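Local structure of probable zinc protease PqqL (Escherichia coli, 6OFT) at residues H54-M59 with R187-R192; E119-A124 with S221-N226; G136-E141 with E170-M175; M199-V204 with A214-N219. The protein probably cleaves peptides or proteins in the periplasm as a zinc-dependent metalloprotease of the M16 family, this chain being the first half of the protein. All blocks are in the same frame, centred on the assembly; numbering follows the deposited sequence.

Interaction 1: H54-M59 with R187-R192; sequences HFVEHM and RQFYQR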
loop_
_atom_site.group_PDB
_atom_site.type_symbol
_atom_site.label_atom_id
_atom_site.label_comp_id
_atom_site.label_asym_id
_atom_site.label_seq_id
_atom_site.Cartn_x
_atom_site.Cartn_y
_atom_site.Cartn_z
ATOM N N HIS A 54 -17.427 1.545 -0.910
ATOM C CA HIS A 54 -17.271 1.505 0.552
ATOM C C HIS A 54 -18.624 1.242 1.234
ATOM O O HIS A 54 -18.679 0.503 2.220
ATOM C CB HIS A 54 -16.573 2.794 1.035
ATOM C CG HIS A 54 -16.478 2.960 2.522
ATOM N ND1 HIS A 54 -17.126 3.995 3.170
ATOM C CD2 HIS A 54 -15.802 2.230 3.437
ATOM C CE1 HIS A 54 -16.840 3.854 4.455
ATOM N NE2 HIS A 54 -16.055 2.801 4.666
ATOM N N PHE A 55 -19.711 1.842 0.709
ATOM C CA PHE A 55 -21.073 1.645 1.224
ATOM C C PHE A 55 -21.479 0.163 1.016
ATOM O O PHE A 55 -21.961 -0.462 1.965
ATOM C CB PHE A 55 -22.079 2.611 0.559
ATOM C CG PHE A 55 -23.355 2.935 1.322
ATOM C CD1 PHE A 55 -24.069 1.938 1.985
ATOM C CD2 PHE A 55 -23.882 4.223 1.313
ATOM C CE1 PHE A 55 -25.248 2.236 2.681
ATOM C CE2 PHE A 55 -25.069 4.521 2.000
ATOM C CZ PHE A 55 -25.750 3.526 2.669
ATOM N N VAL A 56 -21.204 -0.412 -0.186
ATOM C CA VAL A 56 -21.483 -1.831 -0.503
ATOM C C VAL A 56 -20.794 -2.766 0.526
ATOM O O VAL A 56 -21.429 -3.697 1.016
ATOM C CB VAL A 56 -21.133 -2.210 -1.985
ATOM C CG1 VAL A 56 -21.029 -3.725 -2.183
ATOM C CG2 VAL A 56 -22.146 -1.621 -2.958
ATOM N N GLU A 57 -19.509 -2.480 0.857
ATOM C CA GLU A 57 -18.685 -3.217 1.821
ATOM C C GLU A 57 -19.367 -3.315 3.199
ATOM O O GLU A 57 -19.484 -4.403 3.744
ATOM C CB GLU A 57 -17.301 -2.559 1.921
ATOM C CG GLU A 57 -16.329 -3.260 2.862
ATOM C CD GLU A 57 -15.778 -2.312 3.906
ATOM O OE1 GLU A 57 -16.081 -2.500 5.101
ATOM O OE2 GLU A 57 -15.072 -1.355 3.523
ATOM N N HIS A 58 -19.860 -2.182 3.715
ATOM C CA HIS A 58 -20.614 -2.106 4.967
ATOM C C HIS A 58 -21.917 -2.931 4.891
ATOM O O HIS A 58 -22.281 -3.602 5.857
ATOM C CB HIS A 58 -20.939 -0.632 5.289
ATOM C CG HIS A 58 -19.823 0.083 5.982
ATOM N ND1 HIS A 58 -19.937 0.479 7.296
ATOM C CD2 HIS A 58 -18.595 0.429 5.529
ATOM C CE1 HIS A 58 -18.788 1.057 7.601
ATOM N NE2 HIS A 58 -17.948 1.049 6.573
ATOM N N MET A 59 -22.577 -2.927 3.730
ATOM C CA MET A 59 -23.842 -3.644 3.541
ATOM C C MET A 59 -23.707 -5.169 3.589
ATOM O O MET A 59 -24.727 -5.848 3.720
ATOM C CB MET A 59 -24.564 -3.199 2.254
ATOM C CG MET A 59 -25.153 -1.780 2.297
ATOM S SD MET A 59 -26.129 -1.333 3.762
ATOM C CE MET A 59 -27.380 -2.692 3.784
ATOM N N ARG A 187 -27.255 -1.990 -5.095
ATOM C CA ARG A 187 -27.460 -3.324 -5.665
ATOM C C ARG A 187 -26.870 -3.368 -7.069
ATOM O O ARG A 187 -26.261 -4.362 -7.429
ATOM C CB ARG A 187 -28.971 -3.635 -5.730
ATOM C CG ARG A 187 -29.339 -5.115 -5.741
ATOM C CD ARG A 187 -30.848 -5.352 -5.880
ATOM N NE ARG A 187 -31.647 -4.432 -5.059
ATOM C CZ ARG A 187 -32.067 -4.685 -3.822
ATOM N NH1 ARG A 187 -31.804 -5.854 -3.250
ATOM N NH2 ARG A 187 -32.770 -3.778 -3.154
ATOM N N GLN A 188 -27.060 -2.293 -7.863
ATOM C CA GLN A 188 -26.547 -2.197 -9.232
ATOM C C GLN A 188 -25.006 -2.287 -9.269
ATOM O O GLN A 188 -24.468 -3.060 -10.067
ATOM C CB GLN A 188 -27.064 -0.904 -9.886
ATOM C CG GLN A 188 -26.743 -0.739 -11.369
ATOM C CD GLN A 188 -27.492 0.413 -12.027
ATOM O OE1 GLN A 188 -27.663 0.444 -13.253
ATOM N NE2 GLN A 188 -27.961 1.389 -11.245
ATOM N N PHE A 189 -24.304 -1.527 -8.400
ATOM C CA PHE A 189 -22.833 -1.561 -8.323
ATOM C C PHE A 189 -22.385 -2.970 -7.920
ATOM O O PHE A 189 -21.510 -3.541 -8.561
ATOM C CB PHE A 189 -22.316 -0.524 -7.305
ATOM C CG PHE A 189 -20.812 -0.413 -7.194
ATOM C CD1 PHE A 189 -20.114 0.553 -7.910
ATOM C CD2 PHE A 189 -20.094 -1.258 -6.346
ATOM C CE1 PHE A 189 -18.722 0.661 -7.800
ATOM C CE2 PHE A 189 -18.705 -1.150 -6.238
ATOM C CZ PHE A 189 -18.027 -0.189 -6.960
ATOM N N TYR A 190 -23.012 -3.524 -6.874
ATOM C CA TYR A 190 -22.763 -4.870 -6.364
ATOM C C TYR A 190 -22.875 -5.936 -7.451
ATOM O O TYR A 190 -21.957 -6.740 -7.597
ATOM C CB TYR A 190 -23.737 -5.163 -5.222
ATOM C CG TYR A 190 -23.675 -6.558 -4.640
ATOM C CD1 TYR A 190 -22.606 -6.954 -3.841
ATOM C CD2 TYR A 190 -24.746 -7.439 -4.780
ATOM C CE1 TYR A 190 -22.583 -8.207 -3.234
ATOM C CE2 TYR A 190 -24.741 -8.688 -4.163
ATOM C CZ TYR A 190 -23.659 -9.066 -3.386
ATOM O OH TYR A 190 -23.642 -10.298 -2.777
ATOM N N GLN A 191 -23.983 -5.950 -8.216
ATOM C CA GLN A 191 -24.175 -6.952 -9.270
ATOM C C GLN A 191 -23.252 -6.713 -10.487
ATOM O O GLN A 191 -22.881 -7.671 -11.159
ATOM C CB GLN A 191 -25.654 -7.088 -9.660
ATOM C CG GLN A 191 -26.525 -7.529 -8.475
ATOM C CD GLN A 191 -27.939 -7.934 -8.819
ATOM O OE1 GLN A 191 -28.403 -9.006 -8.419
ATOM N NE2 GLN A 191 -28.668 -7.091 -9.537
ATOM N N ARG A 192 -22.813 -5.464 -10.701
ATOM C CA ARG A 192 -21.888 -5.091 -11.774
ATOM C C ARG A 192 -20.477 -5.646 -11.524
ATOM O O ARG A 192 -19.843 -6.143 -12.456
ATOM C CB ARG A 192 -21.816 -3.547 -11.904
ATOM C CG ARG A 192 -20.897 -3.022 -13.023
ATOM C CD ARG A 192 -21.434 -1.787 -13.754
ATOM N NE ARG A 192 -21.751 -0.685 -12.846
ATOM C CZ ARG A 192 -22.966 -0.178 -12.679
ATOM N NH1 ARG A 192 -23.990 -0.642 -13.383
ATOM N NH2 ARG A 192 -23.164 0.807 -11.818
#

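Interaction 2: E119-A124 with S221-N226; sequences EWSNAA and SKLPAN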
loop_
_atom_site.group_PDB
_atom_site.type_symbol
_atom_site.label_atom_id
_atom_site.label_comp_id
_atom_site.label_asym_id
_atom_site.label_seq_id
_atom_site.Cartn_x
_atom_site.Cartn_y
_atom_site.Cartn_z
ATOM N N GLU A 119 -22.528 -16.219 0.310
ATOM C CA GLU A 119 -23.608 -15.239 0.278
ATOM C C GLU A 119 -23.119 -13.807 0.136
ATOM O O GLU A 119 -23.829 -12.990 -0.434
ATOM C CB GLU A 119 -24.540 -15.394 1.484
ATOM C CG GLU A 119 -25.153 -16.783 1.517
ATOM C CD GLU A 119 -26.645 -16.810 1.744
ATOM O OE1 GLU A 119 -27.197 -15.824 2.286
ATOM O OE2 GLU A 119 -27.264 -17.831 1.372
ATOM N N TRP A 120 -21.908 -13.484 0.625
ATOM C CA TRP A 120 -21.393 -12.136 0.407
ATOM C C TRP A 120 -21.112 -11.977 -1.101
ATOM O O TRP A 120 -21.276 -10.887 -1.641
ATOM C CB TRP A 120 -20.102 -11.915 1.210
ATOM C CG TRP A 120 -20.307 -11.637 2.671
ATOM C CD1 TRP A 120 -21.454 -11.210 3.281
ATOM C CD2 TRP A 120 -19.317 -11.739 3.700
ATOM N NE1 TRP A 120 -21.231 -11.017 4.626
ATOM C CE2 TRP A 120 -19.920 -11.316 4.908
ATOM C CE3 TRP A 120 -17.957 -12.119 3.716
ATOM C CZ2 TRP A 120 -19.220 -11.273 6.119
ATOM C CZ3 TRP A 120 -17.265 -12.070 4.918
ATOM C CH2 TRP A 120 -17.892 -11.641 6.099
ATOM N N SER A 121 -20.712 -13.088 -1.770
ATOM C CA SER A 121 -20.392 -13.130 -3.195
ATOM C C SER A 121 -21.537 -12.737 -4.144
ATOM O O SER A 121 -21.254 -12.098 -5.158
ATOM C CB SER A 121 -19.844 -14.498 -3.583
ATOM O OG SER A 121 -18.607 -14.738 -2.932
ATOM N N ASN A 122 -22.801 -13.135 -3.845
ATOM C CA ASN A 122 -23.959 -12.869 -4.721
ATOM C C ASN A 122 -25.345 -12.803 -4.026
ATOM O O ASN A 122 -26.351 -12.679 -4.731
ATOM C CB ASN A 122 -24.003 -13.928 -5.854
ATOM C CG ASN A 122 -24.483 -15.301 -5.425
ATOM O OD1 ASN A 122 -24.472 -15.675 -4.240
ATOM N ND2 ASN A 122 -24.942 -16.080 -6.387
ATOM N N ALA A 123 -25.423 -12.926 -2.683
ATOM C CA ALA A 123 -26.739 -12.976 -2.028
ATOM C C ALA A 123 -26.998 -11.882 -0.971
ATOM O O ALA A 123 -27.928 -12.028 -0.171
ATOM C CB ALA A 123 -26.986 -14.359 -1.446
ATOM N N ALA A 124 -26.254 -10.761 -1.022
ATOM C CA ALA A 124 -26.492 -9.603 -0.135
ATOM C C ALA A 124 -27.851 -9.002 -0.542
ATOM O O ALA A 124 -28.144 -8.948 -1.740
ATOM C CB ALA A 124 -25.397 -8.570 -0.307
ATOM N N SER A 221 -18.068 -23.090 -5.860
ATOM C CA SER A 221 -18.196 -23.510 -7.256
ATOM C C SER A 221 -19.639 -23.411 -7.791
ATOM O O SER A 221 -19.825 -23.302 -9.011
ATOM C CB SER A 221 -17.594 -24.899 -7.485
ATOM O OG SER A 221 -18.316 -25.915 -6.813
ATOM N N LYS A 222 -20.643 -23.383 -6.892
ATOM C CA LYS A 222 -22.051 -23.267 -7.304
ATOM C C LYS A 222 -22.485 -21.822 -7.636
ATOM O O LYS A 222 -23.616 -21.630 -8.100
ATOM C CB LYS A 222 -23.001 -23.924 -6.294
ATOM C CG LYS A 222 -22.967 -25.460 -6.366
ATOM C CD LYS A 222 -24.292 -26.129 -5.949
ATOM C CE LYS A 222 -24.439 -26.378 -4.461
ATOM N NZ LYS A 222 -23.512 -27.436 -3.968
ATOM N N LEU A 223 -21.598 -20.813 -7.419
ATOM C CA LEU A 223 -21.909 -19.417 -7.766
ATOM C C LEU A 223 -22.062 -19.342 -9.298
ATOM O O LEU A 223 -21.187 -19.864 -9.998
ATOM C CB LEU A 223 -20.798 -18.429 -7.329
ATOM C CG LEU A 223 -20.491 -18.265 -5.835
ATOM C CD1 LEU A 223 -19.188 -17.504 -5.643
ATOM C CD2 LEU A 223 -21.610 -17.554 -5.099
ATOM N N PRO A 224 -23.164 -18.748 -9.835
ATOM C CA PRO A 224 -23.324 -18.679 -11.305
ATOM C C PRO A 224 -22.155 -17.994 -12.010
ATOM O O PRO A 224 -21.596 -17.016 -11.493
ATOM C CB PRO A 224 -24.630 -17.889 -11.486
ATOM C CG PRO A 224 -25.376 -18.099 -10.204
ATOM C CD PRO A 224 -24.316 -18.129 -9.144
ATOM N N ALA A 225 -21.800 -18.508 -13.195
ATOM C CA ALA A 225 -20.684 -18.032 -14.013
ATOM C C ALA A 225 -20.925 -16.670 -14.685
ATOM O O ALA A 225 -20.615 -16.492 -15.861
ATOM C CB ALA A 225 -20.291 -19.093 -15.039
ATOM N N ASN A 226 -21.435 -15.695 -13.929
ATOM C CA ASN A 226 -21.643 -14.350 -14.461
ATOM C C ASN A 226 -20.280 -13.651 -14.569
ATOM O O ASN A 226 -19.353 -13.945 -13.795
ATOM C CB ASN A 226 -22.606 -13.530 -13.589
ATOM C CG ASN A 226 -23.981 -14.131 -13.374
ATOM O OD1 ASN A 226 -24.416 -14.356 -12.237
ATOM N ND2 ASN A 226 -24.713 -14.374 -14.449
#

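Interaction 3: G136-E141 with E170-M175; sequences GVITEE and EPIGLM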
loop_
_atom_site.group_PDB
_atom_site.type_symbol
_atom_site.label_atom_id
_atom_site.label_comp_id
_atom_site.label_asym_id
_atom_site.label_seq_id
_atom_site.Cartn_x
_atom_site.Cartn_y
_atom_site.Cartn_z
ATOM N N GLY A 136 -26.013 6.832 8.431
ATOM C CA GLY A 136 -25.570 7.464 9.670
ATOM C C GLY A 136 -24.203 6.999 10.131
ATOM O O GLY A 136 -23.396 7.815 10.584
ATOM N N VAL A 137 -23.929 5.684 9.980
ATOM C CA VAL A 137 -22.669 5.005 10.323
ATOM C C VAL A 137 -21.506 5.594 9.533
ATOM O O VAL A 137 -20.515 6.028 10.130
ATOM C CB VAL A 137 -22.781 3.455 10.140
ATOM C CG1 VAL A 137 -21.415 2.757 10.202
ATOM C CG2 VAL A 137 -23.731 2.855 11.157
ATOM N N ILE A 138 -21.639 5.616 8.193
ATOM C CA ILE A 138 -20.619 6.118 7.269
ATOM C C ILE A 138 -20.359 7.616 7.496
ATOM O O ILE A 138 -19.195 8.014 7.538
ATOM C CB ILE A 138 -20.956 5.734 5.794
ATOM C CG1 ILE A 138 -20.959 4.185 5.648
ATOM C CG2 ILE A 138 -19.972 6.382 4.788
ATOM C CD1 ILE A 138 -21.747 3.631 4.479
ATOM N N THR A 139 -21.422 8.417 7.700
ATOM C CA THR A 139 -21.347 9.857 7.986
ATOM C C THR A 139 -20.512 10.104 9.258
ATOM O O THR A 139 -19.636 10.974 9.242
ATOM C CB THR A 139 -22.768 10.483 8.044
ATOM O OG1 THR A 139 -23.483 10.167 6.845
ATOM C CG2 THR A 139 -22.747 12.010 8.237
ATOM N N GLU A 140 -20.738 9.289 10.325
ATOM C CA GLU A 140 -19.999 9.394 11.586
ATOM C C GLU A 140 -18.529 8.995 11.441
ATOM O O GLU A 140 -17.651 9.681 11.978
ATOM C CB GLU A 140 -20.699 8.626 12.714
ATOM C CG GLU A 140 -21.848 9.425 13.302
ATOM C CD GLU A 140 -22.574 8.786 14.467
ATOM O OE1 GLU A 140 -22.390 9.252 15.616
ATOM O OE2 GLU A 140 -23.344 7.829 14.226
ATOM N N GLU A 141 -18.257 7.914 10.685
ATOM C CA GLU A 141 -16.900 7.435 10.428
ATOM C C GLU A 141 -16.099 8.456 9.616
ATOM O O GLU A 141 -14.921 8.662 9.897
ATOM C CB GLU A 141 -16.923 6.070 9.735
ATOM C CG GLU A 141 -17.410 4.960 10.652
ATOM C CD GLU A 141 -17.642 3.615 9.996
ATOM O OE1 GLU A 141 -17.925 2.644 10.736
ATOM O OE2 GLU A 141 -17.547 3.528 8.750
ATOM N N GLU A 170 -11.466 9.242 -3.682
ATOM C CA GLU A 170 -11.148 8.874 -2.290
ATOM C C GLU A 170 -12.237 7.862 -1.813
ATOM O O GLU A 170 -13.429 8.109 -2.043
ATOM C CB GLU A 170 -11.128 10.113 -1.386
ATOM C CG GLU A 170 -10.225 9.963 -0.174
ATOM C CD GLU A 170 -10.572 10.837 1.019
ATOM O OE1 GLU A 170 -11.178 11.916 0.825
ATOM O OE2 GLU A 170 -10.230 10.440 2.156
ATOM N N PRO A 171 -11.850 6.696 -1.228
ATOM C CA PRO A 171 -12.856 5.657 -0.902
ATOM C C PRO A 171 -14.086 6.085 -0.079
ATOM O O PRO A 171 -15.171 5.592 -0.371
ATOM C CB PRO A 171 -12.034 4.583 -0.185
ATOM C CG PRO A 171 -10.661 4.728 -0.762
ATOM C CD PRO A 171 -10.473 6.210 -0.969
ATOM N N ILE A 172 -13.960 7.001 0.892
ATOM C CA ILE A 172 -15.118 7.455 1.686
ATOM C C ILE A 172 -16.230 8.100 0.800
ATOM O O ILE A 172 -17.405 8.057 1.172
ATOM C CB ILE A 172 -14.702 8.379 2.881
ATOM C CG1 ILE A 172 -15.865 8.617 3.880
ATOM C CG2 ILE A 172 -14.105 9.721 2.405
ATOM C CD1 ILE A 172 -16.242 7.405 4.828
ATOM N N GLY A 173 -15.834 8.677 -0.339
ATOM C CA GLY A 173 -16.741 9.336 -1.269
ATOM C C GLY A 173 -17.313 10.641 -0.740
ATOM O O GLY A 173 -16.635 11.368 -0.004
ATOM N N LEU A 174 -18.570 10.944 -1.121
ATOM C CA LEU A 174 -19.278 12.175 -0.735
ATOM C C LEU A 174 -20.415 11.855 0.206
ATOM O O LEU A 174 -21.152 10.907 -0.047
ATOM C CB LEU A 174 -19.860 12.903 -1.959
ATOM C CG LEU A 174 -18.958 13.337 -3.119
ATOM C CD1 LEU A 174 -19.739 14.264 -4.055
ATOM C CD2 LEU A 174 -17.698 14.082 -2.640
ATOM N N MET A 175 -20.603 12.672 1.262
ATOM C CA MET A 175 -21.681 12.448 2.235
ATOM C C MET A 175 -23.050 12.645 1.632
ATOM O O MET A 175 -24.003 12.030 2.094
ATOM C CB MET A 175 -21.497 13.274 3.518
ATOM C CG MET A 175 -20.262 12.883 4.325
ATOM S SD MET A 175 -20.188 11.121 4.760
ATOM C CE MET A 175 -19.029 10.506 3.532
#

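Interaction 4: M199-V204 with A214-N219; sequences MTFIVV and ALIKDN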
loop_
_atom_site.group_PDB
_atom_site.type_symbol
_atom_site.label_atom_id
_atom_site.label_comp_id
_atom_site.label_asym_id
_atom_site.label_seq_id
_atom_site.Cartn_x
_atom_site.Cartn_y
_atom_site.Cartn_z
ATOM N N MET A 199 -13.151 -12.076 -8.670
ATOM C CA MET A 199 -12.897 -12.493 -7.283
ATOM C C MET A 199 -11.769 -13.490 -7.118
ATOM O O MET A 199 -11.597 -14.392 -7.939
ATOM C CB MET A 199 -14.149 -13.118 -6.653
ATOM C CG MET A 199 -15.264 -12.159 -6.411
ATOM S SD MET A 199 -16.712 -13.115 -5.958
ATOM C CE MET A 199 -17.886 -11.812 -5.807
ATOM N N THR A 200 -11.028 -13.329 -6.011
ATOM C CA THR A 200 -9.968 -14.226 -5.580
ATOM C C THR A 200 -10.226 -14.540 -4.114
ATOM O O THR A 200 -10.359 -13.617 -3.306
ATOM C CB THR A 200 -8.575 -13.623 -5.800
ATOM O OG1 THR A 200 -8.414 -13.321 -7.191
ATOM C CG2 THR A 200 -7.467 -14.558 -5.343
ATOM N N PHE A 201 -10.353 -15.837 -3.789
ATOM C CA PHE A 201 -10.515 -16.297 -2.415
ATOM C C PHE A 201 -9.114 -16.735 -1.930
ATOM O O PHE A 201 -8.480 -17.576 -2.573
ATOM C CB PHE A 201 -11.550 -17.454 -2.311
ATOM C CG PHE A 201 -11.919 -17.707 -0.868
ATOM C CD1 PHE A 201 -12.749 -16.831 -0.183
ATOM C CD2 PHE A 201 -11.397 -18.798 -0.180
ATOM C CE1 PHE A 201 -13.034 -17.026 1.172
ATOM C CE2 PHE A 201 -11.703 -19.001 1.166
ATOM C CZ PHE A 201 -12.516 -18.107 1.833
ATOM N N ILE A 202 -8.620 -16.128 -0.833
ATOM C CA ILE A 202 -7.276 -16.365 -0.280
ATOM C C ILE A 202 -7.317 -17.148 1.046
ATOM O O ILE A 202 -7.964 -16.719 1.992
ATOM C CB ILE A 202 -6.513 -15.008 -0.166
ATOM C CG1 ILE A 202 -6.434 -14.288 -1.543
ATOM C CG2 ILE A 202 -5.117 -15.176 0.463
ATOM C CD1 ILE A 202 -6.057 -12.813 -1.476
ATOM N N VAL A 203 -6.614 -18.291 1.100
ATOM C CA VAL A 203 -6.529 -19.159 2.290
ATOM C C VAL A 203 -5.059 -19.199 2.737
ATOM O O VAL A 203 -4.224 -19.692 1.996
ATOM C CB VAL A 203 -7.096 -20.592 1.995
ATOM C CG1 VAL A 203 -6.951 -21.524 3.199
ATOM C CG2 VAL A 203 -8.553 -20.542 1.534
ATOM N N VAL A 204 -4.733 -18.653 3.926
ATOM C CA VAL A 204 -3.350 -18.648 4.443
ATOM C C VAL A 204 -3.400 -19.172 5.874
ATOM O O VAL A 204 -4.038 -18.569 6.742
ATOM C CB VAL A 204 -2.624 -17.261 4.363
ATOM C CG1 VAL A 204 -1.141 -17.389 4.755
ATOM C CG2 VAL A 204 -2.743 -16.631 2.976
ATOM N N ALA A 214 -10.952 -28.369 -0.956
ATOM C CA ALA A 214 -12.311 -28.860 -0.787
ATOM C C ALA A 214 -13.211 -27.769 -0.206
ATOM O O ALA A 214 -14.335 -27.643 -0.668
ATOM C CB ALA A 214 -12.329 -30.099 0.098
ATOM N N LEU A 215 -12.715 -26.962 0.779
ATOM C CA LEU A 215 -13.485 -25.858 1.394
ATOM C C LEU A 215 -13.972 -24.906 0.318
ATOM O O LEU A 215 -15.144 -24.565 0.290
ATOM C CB LEU A 215 -12.625 -25.048 2.390
ATOM C CG LEU A 215 -12.660 -25.396 3.886
ATOM C CD1 LEU A 215 -11.818 -24.403 4.670
ATOM C CD2 LEU A 215 -14.084 -25.399 4.454
ATOM N N ILE A 216 -13.061 -24.509 -0.592
ATOM C CA ILE A 216 -13.324 -23.588 -1.699
ATOM C C ILE A 216 -14.288 -24.186 -2.713
ATOM O O ILE A 216 -15.308 -23.561 -3.017
ATOM C CB ILE A 216 -11.993 -23.095 -2.339
ATOM C CG1 ILE A 216 -11.174 -22.266 -1.329
ATOM C CG2 ILE A 216 -12.229 -22.331 -3.660
ATOM C CD1 ILE A 216 -9.691 -22.116 -1.670
ATOM N N LYS A 217 -13.971 -25.380 -3.248
ATOM C CA LYS A 217 -14.821 -26.024 -4.253
ATOM C C LYS A 217 -16.222 -26.364 -3.721
ATOM O O LYS A 217 -17.204 -26.103 -4.412
ATOM C CB LYS A 217 -14.131 -27.246 -4.882
ATOM C CG LYS A 217 -14.809 -27.719 -6.170
ATOM C CD LYS A 217 -14.059 -28.842 -6.879
ATOM C CE LYS A 217 -14.880 -29.426 -8.005
ATOM N NZ LYS A 217 -16.011 -30.255 -7.495
ATOM N N ASP A 218 -16.321 -26.910 -2.500
ATOM C CA ASP A 218 -17.622 -27.270 -1.917
ATOM C C ASP A 218 -18.536 -26.083 -1.680
ATOM O O ASP A 218 -19.755 -26.256 -1.660
ATOM C CB ASP A 218 -17.449 -28.014 -0.585
ATOM C CG ASP A 218 -16.882 -29.419 -0.679
ATOM O OD1 ASP A 218 -16.625 -30.025 0.385
ATOM O OD2 ASP A 218 -16.680 -29.909 -1.815
ATOM N N ASN A 219 -17.963 -24.882 -1.487
ATOM C CA ASN A 219 -18.765 -23.723 -1.131
ATOM C C ASN A 219 -18.830 -22.599 -2.150
ATOM O O ASN A 219 -19.708 -21.748 -2.029
ATOM C CB ASN A 219 -18.269 -23.180 0.206
ATOM C CG ASN A 219 -18.508 -24.156 1.325
ATOM O OD1 ASN A 219 -19.642 -24.382 1.735
ATOM N ND2 ASN A 219 -17.457 -24.765 1.832
#

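Interaction 1: H54-M59 with R187-R192
V56 makes a buried apolar contact with F189 and Y190 where helix 52-59 packs on helix 183-193. V56 points toward the other helix and gives one methyl to each ring. CG2 of V56 lies 4.0 Å from CD2 of F189. CG1 of V56 is equally close to Y190, 4.0 Å from CD1. Both methyls reach their rings obliquely. The valine lies roughly perpendicular to the Y190 side chain. Both rings swing away from their backbone N in the same way (chi1 near 180°), and from successive positions on the helix they give the forked valine a ring for each methyl. The helices are near each other here, with CA of V56 6.7 Å from CA of Y190. The hydroxyl of Y190 is hydrogen-bonded to W120 O and A124 N, which fixes the far end of its ring. F189 also packs on V52 and A53 of helix 52-59. H54, E57 and H58 on the same helix are predicted active-site residues: H54 and H58 as zinc ligands together with E134, and E57 as proton acceptor. CD2 of H58 sits 3.5 Å above the plane of the H54 ring, toward its rim. H58 ND1 is hydrogen-bonded to E134 OE1, and E57 OE2 to T91 OG1. The segment HFVEH is the inverted zinc-binding motif, HXXEH, of M16 peptidases.

Interaction 2: E119-A124 with S221-N226
This is a helix-to-loop contact in the helical layer on the sheet of the M16 domain, where S121 and N122 meet L223 and P224. S121 and N122 lie in the last part of helix 107-122, and the loop follows helix 209-220. The contact is partly buried and lies away from the predicted zinc site. L223 points toward helix 107-122 and carries most of it. Its CD1 is 3.7 Å from CB of S121, and its CD2 is 3.8 Å from the same CB. CD2 of L223 also lies 3.7 Å from CG of N122. The N122 side chain also lies beside the P224 ring. S121 OG is hydrogen-bonded to F117 O, within its own helix, and CB is the serine atom closest to L223. With an alanine in place of L223, both methyl branches are gone, and a gap would probably open beside S121 and N122. N16 ND2 also bonds to L223 O. The contact joins helix 107-122 to the loop after helix 209-220; both helices pack on the same face of the six-stranded sheet.

Interaction 3: G136-E141 with E170-M175
I138 keeps CG1 beside the backbone N (chi1 -63°), which turns CG2 to I172. I172 extends CG1 anti to its own N (chi1 -168°), and this carries CD1 across to helix 128-144. CG2 of I138 and CD1 of I172 meet at 3.9 Å. The two side chains lie side by side, running opposite ways. CD1 of I172 also lies 4.1 Å from O of I138. M175 takes a bent course, and its sulfur comes over the helix backbone. SD of M175 is 3.7 Å from CA of T139 and 4.0 Å from OG1 of T139. That hydroxyl is hydrogen-bonded to R135 O, within its own helix. CE of M175 reaches back to I138, 4.4 Å from CG2. Helix 128-144 carries E134, the predicted third zinc ligand of this M16 fold. I138 also packs on F55, and I172 on H54, so the contact adjoins the helix with the two predicted histidine ligands. W142 adds further cover to I172 and M175. Residues E170 to G173 form a type I beta turn, closed by G173 N to E170 O at 3.0 Å. L174 then takes the N-cap position of helix 175-180, with M175 in its first turn.

Interaction 4: M199-V204 with A214-N219
I216 leaves helix 209-220 with its CB directed at strand 199-205. From CB the longer branch lies beside the backbone N (chi1 -64°), and it passes slantwise by the F201 ring and ends at V203. CG1 of I216 meets the F201 ring first, 3.7 Å from CD2 and 4.1 Å from CE2. The tip, CD1 of I216, goes on to CG2 of V203 at 3.7 Å. The same CD1 stays 4.0 Å from CD2 of F201. I216 also touches Y20 and I22 of strand 19-24, so its side chain spans two neighbouring strands. An alanine in this position lacks CG1, CG2 and CD1, and F201 and V203 would probably lose this apolar partner, leaving a gap between helix and strand. The strand and the helix are consecutive, and the helix folds back over one face of the mixed six-stranded sheet. F201 and V203 are two apart and both direct their CB toward the helix. I202 points away from the helix and packs on L385 of helix 378-391. The F201 ring also meets F117 of helix 107-122 edge-to-face. Near the end of helix 209-220, N219 turns its amide back one turn. Its ND2 donates to L215 O over 2.8 Å, with an N-H...O angle of 157°. The donor lies in the carbonyl plane, on a lone pair of that oxygen. N219 OD1 bonds to Q111 NE2, which links this helix to helix 107-122.

Overall arrangement
From the N terminus, helix 52-59 opens interaction 1, and helix 107-122 then opens interaction 2. Helix 128-144 opens interaction 3, which closes at 170-175. Interaction 3 is therefore nested inside the loops of both interactions 1 and 2. Interaction 1 closes at helix 183-193, before interaction 2 does, so these two cross. Interaction 4 follows interaction 1 in series and is nested inside interaction 2, which closes last at 221-226. Interaction 1 touches both 2 and 3. S121 and M199 join interaction 2 to 4. Interactions 1 and 3 border the predicted zinc site. Interaction 4 ties the sheet to helix 209-220, and interaction 2 ties the loop after that helix to helix 107-122.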